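PDB 6W3G: Rd1NTF2_04 from Synthetic construct, which is a designed NTF2-like protein with a long curved sheet, probably made as a scaffold for pockets and with no known natural function. Local coordinates for residues D55-R58 against H59-R63. Residues are numbered along the deposited sequence; the frame is centred on the assembly and turned at random.
Sequences DWIR and HLVDR
Asp55 starts the exchange through its backbone: His59 N donates to Asp55 O at 3.0 Å. The CB of His59 rests near the same oxygen. Trp56 makes the main side-chain contact, with Leu60 one turn on. Its CG lies anti to the backbone N (chi1 167°), and this brings the end of the indole back toward the next turn. Leu60 CD1 sits over one face of the indole, displaced from the ring centre, and is 3.7 Å from Trp56 CE2. Leu60 CD1 lies 4.1 Å from the centroid of the five-membered ring of Trp56, a CH-pi interaction. An alanine in place of Leu60 would remove the CD1 methyl and would probably leave that part of the indole face without its CH-pi partner. Trp56 also meets the ring of Tyr47 and touches Val40 and Val42 on strand 38-42. Leu60 N donates to Trp56 O in a longer bond of 3.3 Å. Val61 N donates to Ile57 O at 3.0 Å. The side chains of this pair meet more loosely, CG2 of Ile57 to CG2 of Val61 at 4.3 Å. Asp62 N donates to Arg58 O, also at 3.0 Å. The Arg58 chain is bent at chi2 (-139°); its NH1 is hydrogen-bonded to Ser27 OG. The four successive i to i+4 bonds are those of a regular alpha-helix. This is the last part of helix 50-63, whose Trp56 packs on strand 38-42 in the helix-on-sheet arrangement of the NTF2-like fold.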
loop_
_atom_site.group_PDB
_atom_site.type_symbol
_atom_site.label_atom_id
_atom_site.label_comp_id
_atom_site.label_asym_id
_atom_site.label_seq_id
_atom_site.Cartn_x
_atom_site.Cartn_y
_atom_site.Cartn_z
ATOM N N ASP A 55 4.254 -10.057 -3.047
ATOM C CA ASP A 55 5.678 -10.370 -3.031
ATOM C C ASP A 55 6.502 -9.114 -2.785
ATOM O O ASP A 55 7.524 -9.152 -2.089
ATOM C CB ASP A 55 6.089 -11.019 -4.352
ATOM C CG ASP A 55 5.583 -12.441 -4.490
ATOM O OD1 ASP A 55 4.923 -12.941 -3.552
ATOM O OD2 ASP A 55 5.847 -13.063 -5.541
ATOM N N TRP A 56 6.081 -7.994 -3.368
ATOM C CA TRP A 56 6.770 -6.733 -3.147
ATOM C C TRP A 56 6.747 -6.370 -1.671
ATOM O O TRP A 56 7.781 -6.024 -1.087
ATOM C CB TRP A 56 6.126 -5.639 -4.000
ATOM C CG TRP A 56 6.546 -4.266 -3.613
ATOM C CD1 TRP A 56 7.791 -3.729 -3.736
ATOM C CD2 TRP A 56 5.723 -3.252 -3.033
ATOM N NE1 TRP A 56 7.795 -2.440 -3.263
ATOM C CE2 TRP A 56 6.537 -2.120 -2.831
ATOM C CE3 TRP A 56 4.372 -3.188 -2.671
ATOM C CZ2 TRP A 56 6.047 -0.940 -2.275
ATOM C CZ3 TRP A 56 3.888 -2.015 -2.120
ATOM C CH2 TRP A 56 4.723 -0.908 -1.924
ATOM N N ILE A 57 5.580 -6.496 -1.035
ATOM C CA ILE A 57 5.469 -6.165 0.383
ATOM C C ILE A 57 6.331 -7.105 1.215
ATOM O O ILE A 57 7.037 -6.675 2.135
ATOM C CB ILE A 57 3.992 -6.221 0.825
ATOM C CG1 ILE A 57 3.181 -5.165 0.085
ATOM C CG2 ILE A 57 3.867 -6.038 2.333
ATOM C CD1 ILE A 57 1.684 -5.285 0.311
ATOM N N ARG A 58 6.297 -8.401 0.904
ATOM C CA ARG A 58 7.046 -9.372 1.695
ATOM C C ARG A 58 8.550 -9.141 1.596
ATOM O O ARG A 58 9.274 -9.315 2.582
ATOM C CB ARG A 58 6.680 -10.791 1.256
ATOM C CG ARG A 58 5.207 -11.114 1.428
ATOM C CD ARG A 58 4.981 -12.519 1.972
ATOM N NE ARG A 58 3.623 -12.680 2.494
ATOM C CZ ARG A 58 2.623 -13.290 1.858
ATOM N NH1 ARG A 58 1.431 -13.369 2.435
ATOM N NH2 ARG A 58 2.803 -13.831 0.659
ATOM N N HIS A 59 9.042 -8.734 0.424
ATOM C CA HIS A 59 10.456 -8.399 0.305
ATOM C C HIS A 59 10.836 -7.258 1.245
ATOM O O HIS A 59 11.891 -7.299 1.887
ATOM C CB HIS A 59 10.803 -8.028 -1.137
ATOM C CG HIS A 59 12.042 -7.194 -1.262
ATOM N ND1 HIS A 59 12.026 -5.817 -1.163
ATOM C CD2 HIS A 59 13.336 -7.539 -1.465
ATOM C CE1 HIS A 59 13.253 -5.353 -1.304
ATOM N NE2 HIS A 59 14.067 -6.376 -1.490
ATOM N N LEU A 60 9.999 -6.219 1.323
ATOM C CA LEU A 60 10.267 -5.118 2.250
ATOM C C LEU A 60 10.298 -5.609 3.685
ATOM O O LEU A 60 11.210 -5.275 4.459
ATOM C CB LEU A 60 9.193 -4.039 2.100
ATOM C CG LEU A 60 9.115 -3.387 0.724
ATOM C CD1 LEU A 60 7.868 -2.520 0.633
ATOM C CD2 LEU A 60 10.371 -2.570 0.475
ATOM N N VAL A 61 9.287 -6.393 4.073
ATOM C CA VAL A 61 9.193 -6.880 5.443
ATOM C C VAL A 61 10.443 -7.657 5.822
ATOM O O VAL A 61 10.953 -7.543 6.942
ATOM C CB VAL A 61 7.921 -7.733 5.595
ATOM C CG1 VAL A 61 7.935 -8.493 6.902
ATOM C CG2 VAL A 61 6.688 -6.856 5.482
ATOM N N ASP A 62 10.962 -8.460 4.896
ATOM C CA ASP A 62 12.113 -9.293 5.204
ATOM C C ASP A 62 13.398 -8.480 5.328
ATOM O O ASP A 62 14.343 -8.929 5.987
ATOM C CB ASP A 62 12.296 -10.371 4.122
ATOM C CG ASP A 62 11.149 -11.365 4.067
ATOM O OD1 ASP A 62 10.431 -11.519 5.074
ATOM O OD2 ASP A 62 10.973 -12.010 3.005
ATOM N N ARG A 63 13.459 -7.294 4.721
ATOM C CA ARG A 63 14.740 -6.609 4.571
ATOM C C ARG A 63 15.024 -5.605 5.680
ATOM O O ARG A 63 16.196 -5.388 6.022
ATOM C CB ARG A 63 14.792 -5.899 3.213
ATOM C CG ARG A 63 15.923 -4.880 3.061
ATOM C CD ARG A 63 15.991 -4.322 1.644
ATOM N NE ARG A 63 16.927 -3.207 1.547
#